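Local coordinates for NYN domain-containing protein (Vibrio parahaemolyticus, PDB 2QIP), which is of unknown function but is probably an RNA nuclease with a NYN domain, at residues H8-N20 against A42-I56. Numbering follows the deposited sequence.
Sequences HKEKIAILVDVQN and ATQEKEVVSAKAYAI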
loop_
_atom_site.group_PDB
_atom_site.type_symbol
_atom_site.label_atom_id
_atom_site.label_comp_id
_atom_site.label_asym_id
_atom_site.label_seq_id
_atom_site.Cartn_x
_atom_site.Cartn_y
_atom_site.Cartn_z
ATOM N N HIS A 8 20.669 14.437 20.527
ATOM C CA HIS A 8 20.839 13.512 19.414
ATOM C C HIS A 8 20.497 14.269 18.129
ATOM O O HIS A 8 19.572 15.076 18.126
ATOM C CB HIS A 8 19.881 12.314 19.546
ATOM C CG HIS A 8 20.263 11.326 20.605
ATOM N ND1 HIS A 8 19.339 10.774 21.467
ATOM C CD2 HIS A 8 21.459 10.779 20.935
ATOM C CE1 HIS A 8 19.949 9.931 22.285
ATOM N NE2 HIS A 8 21.236 9.918 21.985
ATOM N N LYS A 9 21.247 14.025 17.051
ATOM C CA LYS A 9 20.881 14.542 15.717
ATOM C C LYS A 9 19.490 14.003 15.382
ATOM O O LYS A 9 19.126 12.933 15.868
ATOM C CB LYS A 9 21.847 14.030 14.650
ATOM C CG LYS A 9 23.327 14.380 14.838
ATOM C CD LYS A 9 24.000 14.277 13.489
ATOM C CE LYS A 9 25.238 13.414 13.530
ATOM N NZ LYS A 9 25.305 12.547 12.325
ATOM N N GLU A 10 18.736 14.722 14.546
ATOM C CA GLU A 10 17.430 14.217 14.100
ATOM C C GLU A 10 17.632 12.862 13.428
ATOM O O GLU A 10 18.471 12.722 12.532
ATOM C CB GLU A 10 16.763 15.185 13.118
ATOM C CG GLU A 10 15.338 14.784 12.773
ATOM C CD GLU A 10 14.689 15.641 11.692
ATOM O OE1 GLU A 10 15.380 16.043 10.743
ATOM O OE2 GLU A 10 13.468 15.900 11.785
ATOM N N LYS A 11 16.867 11.868 13.868
ATOM C CA LYS A 11 16.921 10.533 13.277
ATOM C C LYS A 11 15.963 10.482 12.091
ATOM O O LYS A 11 14.798 10.860 12.223
ATOM C CB LYS A 11 16.497 9.492 14.318
ATOM C CG LYS A 11 17.593 9.172 15.351
ATOM C CD LYS A 11 17.071 8.162 16.402
ATOM C CE LYS A 11 18.200 7.697 17.305
ATOM N NZ LYS A 11 17.726 6.724 18.340
ATOM N N ILE A 12 16.440 9.998 10.945
ATOM C CA ILE A 12 15.621 9.939 9.740
ATOM C C ILE A 12 15.598 8.544 9.129
ATOM O O ILE A 12 16.540 7.752 9.269
ATOM C CB ILE A 12 16.069 10.959 8.666
ATOM C CG1 ILE A 12 17.451 10.618 8.097
ATOM C CG2 ILE A 12 16.008 12.374 9.240
ATOM C CD1 ILE A 12 17.864 11.511 6.919
ATOM N N ALA A 13 14.483 8.257 8.462
ATOM C CA ALA A 13 14.389 7.111 7.555
ATOM C C ALA A 13 14.079 7.656 6.184
ATOM O O ALA A 13 13.221 8.526 6.068
ATOM C CB ALA A 13 13.270 6.186 7.980
ATOM N N ILE A 14 14.740 7.116 5.161
ATOM C CA ILE A 14 14.476 7.550 3.789
ATOM C C ILE A 14 13.879 6.366 3.030
ATOM O O ILE A 14 14.392 5.252 3.134
ATOM C CB ILE A 14 15.774 8.014 3.083
ATOM C CG1 ILE A 14 16.430 9.179 3.830
ATOM C CG2 ILE A 14 15.453 8.416 1.626
ATOM C CD1 ILE A 14 17.824 9.503 3.357
ATOM N N LEU A 15 12.801 6.623 2.283
ATOM C CA LEU A 15 12.205 5.617 1.392
ATOM C C LEU A 15 12.042 6.266 0.027
ATOM O O LEU A 15 11.334 7.275 -0.094
ATOM C CB LEU A 15 10.838 5.145 1.885
ATOM C CG LEU A 15 10.828 4.354 3.203
ATOM C CD1 LEU A 15 10.739 5.284 4.429
ATOM C CD2 LEU A 15 9.663 3.369 3.180
ATOM N N VAL A 16 12.717 5.703 -0.977
ATOM C CA VAL A 16 12.625 6.218 -2.350
ATOM C C VAL A 16 11.810 5.308 -3.256
ATOM O O VAL A 16 12.121 4.133 -3.404
ATOM C CB VAL A 16 14.022 6.426 -2.982
ATOM C CG1 VAL A 16 13.868 7.098 -4.345
ATOM C CG2 VAL A 16 14.909 7.279 -2.074
ATOM N N ASP A 17 10.779 5.887 -3.861
ATOM C CA ASP A 17 9.956 5.187 -4.843
ATOM C C ASP A 17 10.697 5.403 -6.180
ATOM O O ASP A 17 10.422 6.380 -6.905
ATOM C CB ASP A 17 8.584 5.866 -4.809
ATOM C CG ASP A 17 7.535 5.220 -5.689
ATOM O OD1 ASP A 17 7.802 4.267 -6.441
ATOM O OD2 ASP A 17 6.386 5.720 -5.609
ATOM N N VAL A 18 11.668 4.525 -6.483
ATOM C CA VAL A 18 12.567 4.742 -7.621
ATOM C C VAL A 18 11.798 4.853 -8.933
ATOM O O VAL A 18 12.128 5.702 -9.753
ATOM C CB VAL A 18 13.644 3.615 -7.696
ATOM C CG1 VAL A 18 14.434 3.663 -9.009
ATOM C CG2 VAL A 18 14.589 3.686 -6.480
ATOM N N GLN A 19 10.761 4.038 -9.109
ATOM C CA GLN A 19 9.985 4.101 -10.369
ATOM C C GLN A 19 9.279 5.460 -10.520
ATOM O O GLN A 19 9.275 6.050 -11.605
ATOM C CB GLN A 19 8.956 2.964 -10.440
ATOM C CG GLN A 19 9.570 1.579 -10.622
ATOM C CD GLN A 19 10.231 1.387 -11.994
ATOM O OE1 GLN A 19 11.444 1.565 -12.139
ATOM N NE2 GLN A 19 9.429 1.021 -13.002
ATOM N N ASN A 20 8.683 5.952 -9.438
ATOM C CA ASN A 20 8.011 7.253 -9.491
ATOM C C ASN A 20 8.990 8.391 -9.807
ATOM O O ASN A 20 8.714 9.235 -10.673
ATOM C CB ASN A 20 7.232 7.537 -8.208
ATOM C CG ASN A 20 6.579 8.904 -8.214
ATOM O OD1 ASN A 20 7.194 9.899 -7.833
ATOM N ND2 ASN A 20 5.317 8.961 -8.624
ATOM N N ALA A 42 19.803 15.652 1.950
ATOM C CA ALA A 42 18.801 15.133 2.874
ATOM C C ALA A 42 19.404 14.654 4.187
ATOM O O ALA A 42 18.745 14.684 5.227
ATOM C CB ALA A 42 18.010 14.035 2.235
ATOM N N THR A 43 20.658 14.205 4.137
ATOM C CA THR A 43 21.301 13.627 5.327
ATOM C C THR A 43 22.157 14.602 6.136
ATOM O O THR A 43 22.729 14.188 7.146
ATOM C CB THR A 43 22.134 12.364 4.997
ATOM O OG1 THR A 43 23.291 12.719 4.226
ATOM C CG2 THR A 43 21.297 11.330 4.263
ATOM N N GLN A 44 22.250 15.868 5.709
ATOM C CA GLN A 44 23.100 16.848 6.415
ATOM C C GLN A 44 22.661 16.953 7.860
ATOM O O GLN A 44 21.519 17.310 8.114
ATOM C CB GLN A 44 22.950 18.243 5.806
ATOM C CG GLN A 44 23.532 18.415 4.409
ATOM C CD GLN A 44 23.332 19.813 3.834
ATOM O OE1 GLN A 44 22.656 20.660 4.423
ATOM N NE2 GLN A 44 23.890 20.052 2.645
ATOM N N GLU A 45 23.584 16.669 8.790
ATOM C CA GLU A 45 23.320 16.788 10.235
ATOM C C GLU A 45 22.264 15.805 10.738
ATOM O O GLU A 45 21.642 16.037 11.783
ATOM C CB GLU A 45 22.924 18.223 10.620
ATOM C CG GLU A 45 23.945 19.279 10.206
ATOM C CD GLU A 45 23.530 20.713 10.526
ATOM O OE1 GLU A 45 22.323 21.008 10.669
ATOM O OE2 GLU A 45 24.438 21.562 10.614
ATOM N N LYS A 46 22.048 14.719 10.004
ATOM C CA LYS A 46 21.024 13.740 10.381
ATOM C C LYS A 46 21.662 12.416 10.718
ATOM O O LYS A 46 22.732 12.084 10.199
ATOM C CB LYS A 46 20.011 13.550 9.243
ATOM C CG LYS A 46 19.404 14.830 8.720
ATOM C CD LYS A 46 18.604 15.559 9.817
ATOM C CE LYS A 46 18.266 16.975 9.370
ATOM N NZ LYS A 46 17.606 17.723 10.478
ATOM N N GLU A 47 20.998 11.669 11.610
ATOM C CA GLU A 47 21.349 10.277 11.842
ATOM C C GLU A 47 20.470 9.412 10.947
ATOM O O GLU A 47 19.241 9.372 11.096
ATOM C CB GLU A 47 21.165 9.887 13.312
ATOM C CG GLU A 47 21.475 8.402 13.541
ATOM C CD GLU A 47 21.260 7.938 14.967
ATOM O OE1 GLU A 47 21.072 8.788 15.855
ATOM O OE2 GLU A 47 21.271 6.702 15.178
ATOM N N VAL A 48 21.097 8.731 9.999
ATOM C CA VAL A 48 20.343 7.941 9.041
ATOM C C VAL A 48 20.121 6.563 9.657
ATOM O O VAL A 48 21.037 5.736 9.728
ATOM C CB VAL A 48 21.060 7.825 7.683
ATOM C CG1 VAL A 48 20.222 7.004 6.729
ATOM C CG2 VAL A 48 21.349 9.205 7.137
ATOM N N VAL A 49 18.907 6.342 10.144
ATOM C CA VAL A 49 18.573 5.058 10.758
ATOM C C VAL A 49 18.324 4.000 9.695
ATOM O O VAL A 49 18.640 2.832 9.878
ATOM C CB VAL A 49 17.365 5.223 11.700
ATOM C CG1 VAL A 49 16.869 3.870 12.219
ATOM C CG2 VAL A 49 17.719 6.173 12.856
ATOM N N SER A 50 17.732 4.419 8.583
ATOM C CA SER A 50 17.369 3.509 7.512
ATOM C C SER A 50 17.288 4.298 6.227
ATOM O O SER A 50 16.828 5.449 6.235
ATOM C CB SER A 50 15.999 2.873 7.814
ATOM O OG SER A 50 15.581 1.997 6.783
ATOM N N ALA A 51 17.729 3.693 5.129
ATOM C CA ALA A 51 17.608 4.323 3.821
ATOM C C ALA A 51 17.424 3.233 2.790
ATOM O O ALA A 51 18.328 2.415 2.554
ATOM C CB ALA A 51 18.819 5.190 3.499
ATOM N N LYS A 52 16.243 3.219 2.183
ATOM C CA LYS A 52 15.887 2.168 1.242
ATOM C C LYS A 52 15.385 2.755 -0.061
ATOM O O LYS A 52 14.637 3.735 -0.064
ATOM C CB LYS A 52 14.839 1.234 1.874
ATOM C CG LYS A 52 15.450 0.317 2.901
ATOM C CD LYS A 52 14.453 -0.608 3.567
ATOM C CE LYS A 52 15.226 -1.497 4.557
ATOM N NZ LYS A 52 14.345 -2.390 5.378
ATOM N N ALA A 53 15.828 2.156 -1.165
ATOM C CA ALA A 53 15.436 2.552 -2.511
ATOM C C ALA A 53 14.674 1.388 -3.112
ATOM O O ALA A 53 15.225 0.291 -3.263
ATOM C CB ALA A 53 16.674 2.898 -3.366
ATOM N N TYR A 54 13.400 1.615 -3.431
ATOM C CA TYR A 54 12.494 0.551 -3.868
ATOM C C TYR A 54 12.463 0.541 -5.387
ATOM O O TYR A 54 11.911 1.453 -6.029
ATOM C CB TYR A 54 11.098 0.816 -3.277
ATOM C CG TYR A 54 11.135 0.707 -1.770
ATOM C CD1 TYR A 54 10.792 -0.483 -1.148
ATOM C CD2 TYR A 54 11.544 1.780 -0.969
ATOM C CE1 TYR A 54 10.846 -0.627 0.233
ATOM C CE2 TYR A 54 11.612 1.647 0.429
ATOM C CZ TYR A 54 11.240 0.442 1.022
ATOM O OH TYR A 54 11.312 0.283 2.408
ATOM N N ALA A 55 13.054 -0.500 -5.963
ATOM C CA ALA A 55 13.313 -0.551 -7.410
ATOM C C ALA A 55 12.821 -1.868 -7.993
ATOM O O ALA A 55 12.320 -2.746 -7.269
ATOM C CB ALA A 55 14.821 -0.380 -7.656
ATOM N N ILE A 56 12.991 -2.011 -9.310
ATOM C CA ILE A 56 12.569 -3.212 -10.028
ATOM C C ILE A 56 13.807 -4.011 -10.426
ATOM O O ILE A 56 14.760 -3.463 -10.981
ATOM C CB ILE A 56 11.729 -2.836 -11.276
ATOM C CG1 ILE A 56 10.530 -1.958 -10.859
ATOM C CG2 ILE A 56 11.268 -4.085 -12.047
ATOM C CD1 ILE A 56 9.554 -2.616 -9.844
HETATM O O HOH W 1 19.661 17.235 13.003
HETATM O O HOH W 2 13.869 3.462 5.341
HETATM O O HOH W 3 9.497 2.173 -7.214
HETATM O O HOH W 4 13.458 0.529 -10.616
#
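Ile-12 slots its CD1 methyl into a hollow beneath the turn of residues 43-46, touching Ala-42 O, Lys-46 CB (3.8 Å) and, more loosely, Val-48 CG2. Its CG1 stands between backbone N and carbonyl carbon (chi1 67°), which brings CD1 within contact of residues 42-48. Next to it Ile-14 CD1 meets Thr-43 CG2 at 4.0 Å, the two side chains crossing at about a right angle, while Ile-14 CB rests against Ala-51 CB. Past the end of strand 10-17, Val-18 CG2 fits against Ala-53 CB at 3.8 Å. Trp-39 and Phe-38 of helix 35-42 pack over the face of Ile-14 and Ala-51.

On the face of Ala-13, Leu-15 and Ser-50, Leu-15 pushes CD2 obliquely against Tyr-54, 3.8 Å from CE2; Val-16 O lies in the ring plane at its edge. Tyr-54 OH is held by Asp-101, and helix 95-105 packs on this side. The Gln-19 side chain, bent at chi2 (-68°), crosses that of Ile-56 at about a right angle, its CD against Ile-56 CG1, and a water links its OE1 to Ile-56 N.

At the N-terminal end of the two strands, Lys-46 NZ makes a 2.8 Å salt bridge to Glu-10 OE1, approaching from above the carboxylate plane; Arg-111 takes OE2. The extended Lys-11 chain runs alongside Glu-47.

Backbone hydrogen bonds join the two parallel strands, from Glu-47 N to Glu-10 O through Tyr-54 N to Val-16 O (2.8 Å). A beta bulge at Val-49 shifts the register by one, leaving Ser-50 N buried without a partner. The connection through helices 18-29 and 35-42 makes this a beta-alpha-beta crossover, central to the parallel beta sheet of the alpha/beta, PIN-like fold.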